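ATP-dependent Clp protease proteolytic subunit (PDB 4JCQ) probably acts as a serine protease that degrades misfolded proteins, working within ring-shaped assemblies coupled to ATP hydrolysis. Local coordinates at residues Arg142-Ile147 / Glu156-Asp161. Numbering follows the deposited sequence.
Sequences RINRLI and EQISKD
Asn-144 and Ser-159 bring their CA atoms to 5.8 Å where segment 142-147 meets segment 156-161, the short helix axes approaching to 8.9 Å with their N-to-C directions 125° apart. At the centre of the contact Ile-158 reaches across with both of its methyls. CG2, anti to the backbone N, lies between Asn-144 and Ile-147, 3.5 Å from the main-chain O of Asn-144 and against CB and CG2 of Ile-147. CD1, at the end of the other branch, comes 3.7 Å from CG2 of Ile-147, which therefore receives both methyls of Ile-158. The side chains of Asn-144 and Ile-158 lie alongside each other, pointing opposite ways, and Ile-158 CG2 rests by OD1 of Asn-144 as well as by its main-chain O.

Here two successive helices of the ClpP fold, 133-151 and 155-162, fold back on each other across a short connection. Ile-147 also packs on Gln-117 and lies about 8 Å, side chain to side chain, from Ser-91, the predicted nucleophile, which places this part of helix 133-151 near the probable catalytic site.

Polar groups join the same helices without a direct bond between the two segments. With chi1 at -77°, CG of Asn-144 stands beside its own backbone N, and the amide extends to Ser-159, whose CA lies 3.5 Å from ND2. The hydroxyl of Ser-159 is just as near, but at an angle too poor for a hydrogen bond. A water makes the link instead, accepting from Asn-144 ND2 at 3.2 Å and donating to Ser-159 O at 2.8 Å. The other end of the amide, OD1, is hydrogen-bonded to Thr-162 OG1, one turn beyond Ile-158, whose carbonyl the same hydroxyl also meets.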
# COMPACT_ATOMS: atom_id res chain seq x y z
N ARG H 142 8.47 -40.21 0.18
CA ARG H 142 9.14 -39.37 -0.83
C ARG H 142 10.18 -38.44 -0.19
O ARG H 142 11.32 -38.37 -0.65
CB ARG H 142 8.10 -38.56 -1.62
CG ARG H 142 8.68 -37.66 -2.70
CD ARG H 142 7.61 -36.88 -3.45
NE ARG H 142 6.81 -36.02 -2.57
CZ ARG H 142 7.16 -34.79 -2.19
NH1 ARG H 142 6.36 -34.10 -1.39
NH2 ARG H 142 8.30 -34.26 -2.59
N ILE H 143 9.78 -37.74 0.87
CA ILE H 143 10.68 -36.81 1.55
C ILE H 143 11.82 -37.55 2.28
O ILE H 143 12.96 -37.08 2.27
CB ILE H 143 9.91 -35.86 2.51
CG1 ILE H 143 8.89 -35.04 1.71
CG2 ILE H 143 10.87 -34.93 3.24
CD1 ILE H 143 7.81 -34.39 2.55
N ASN H 144 11.50 -38.70 2.88
CA ASN H 144 12.51 -39.54 3.53
C ASN H 144 13.61 -39.97 2.56
O ASN H 144 14.80 -39.91 2.90
CB ASN H 144 11.88 -40.78 4.18
CG ASN H 144 11.18 -40.47 5.49
OD1 ASN H 144 11.38 -39.41 6.09
ND2 ASN H 144 10.36 -41.40 5.96
N ARG H 145 13.22 -40.41 1.36
CA ARG H 145 14.17 -40.81 0.32
C ARG H 145 15.02 -39.63 -0.15
O ARG H 145 16.23 -39.76 -0.35
CB ARG H 145 13.45 -41.45 -0.87
CG ARG H 145 12.93 -42.85 -0.60
CD ARG H 145 12.42 -43.51 -1.87
NE ARG H 145 11.88 -44.84 -1.61
CZ ARG H 145 10.58 -45.12 -1.43
NH1 ARG H 145 9.67 -44.15 -1.49
NH2 ARG H 145 10.20 -46.36 -1.20
N LEU H 146 14.39 -38.47 -0.30
CA LEU H 146 15.08 -37.24 -0.68
C LEU H 146 16.18 -36.89 0.33
O LEU H 146 17.33 -36.66 -0.05
CB LEU H 146 14.07 -36.08 -0.80
CG LEU H 146 14.49 -34.75 -1.43
CD1 LEU H 146 13.28 -34.04 -2.01
CD2 LEU H 146 15.21 -33.85 -0.43
N ILE H 147 15.83 -36.87 1.61
CA ILE H 147 16.77 -36.52 2.67
C ILE H 147 17.87 -37.58 2.83
O ILE H 147 19.04 -37.24 3.03
CB ILE H 147 16.05 -36.23 4.02
CG1 ILE H 147 15.11 -35.03 3.87
CG2 ILE H 147 17.06 -35.97 5.13
CD1 ILE H 147 14.18 -34.80 5.05
N GLU H 156 16.14 -45.78 7.00
CA GLU H 156 15.62 -46.08 8.34
C GLU H 156 15.95 -44.99 9.36
O GLU H 156 15.10 -44.64 10.19
CB GLU H 156 16.12 -47.44 8.82
CG GLU H 156 15.33 -48.03 9.98
CD GLU H 156 15.75 -49.44 10.34
OE1 GLU H 156 15.87 -49.73 11.55
OE2 GLU H 156 15.97 -50.26 9.42
N GLN H 157 17.17 -44.46 9.30
CA GLN H 157 17.59 -43.38 10.18
C GLN H 157 16.77 -42.11 9.93
O GLN H 157 16.29 -41.48 10.87
CB GLN H 157 19.09 -43.10 10.03
CG GLN H 157 19.65 -42.07 11.01
CD GLN H 157 19.55 -42.50 12.46
OE1 GLN H 157 20.01 -43.58 12.83
NE2 GLN H 157 18.95 -41.66 13.29
N ILE H 158 16.62 -41.77 8.65
CA ILE H 158 15.85 -40.59 8.25
C ILE H 158 14.37 -40.74 8.63
O ILE H 158 13.77 -39.80 9.17
CB ILE H 158 16.00 -40.29 6.73
CG1 ILE H 158 17.47 -40.00 6.38
CG2 ILE H 158 15.10 -39.14 6.30
CD1 ILE H 158 18.12 -38.88 7.16
N SER H 159 13.80 -41.91 8.35
CA SER H 159 12.41 -42.21 8.67
C SER H 159 12.09 -42.03 10.15
O SER H 159 11.03 -41.52 10.52
CB SER H 159 12.05 -43.63 8.22
OG SER H 159 10.67 -43.89 8.39
N LYS H 160 13.03 -42.45 11.00
CA LYS H 160 12.91 -42.25 12.44
C LYS H 160 12.96 -40.76 12.80
O LYS H 160 12.12 -40.27 13.56
CB LYS H 160 14.02 -43.01 13.18
CG LYS H 160 14.00 -42.86 14.69
CD LYS H 160 15.25 -43.44 15.32
CE LYS H 160 15.31 -43.15 16.81
NZ LYS H 160 16.54 -43.69 17.44
N ASP H 161 13.92 -40.05 12.21
CA ASP H 161 14.20 -38.67 12.59
C ASP H 161 13.23 -37.63 12.04
O ASP H 161 13.03 -36.58 12.66
CB ASP H 161 15.66 -38.32 12.25
CG ASP H 161 16.66 -39.05 13.14
OD1 ASP H 161 16.26 -39.58 14.20
OD2 ASP H 161 17.86 -39.09 12.79
O HOH W 1 8.90 -41.06 8.82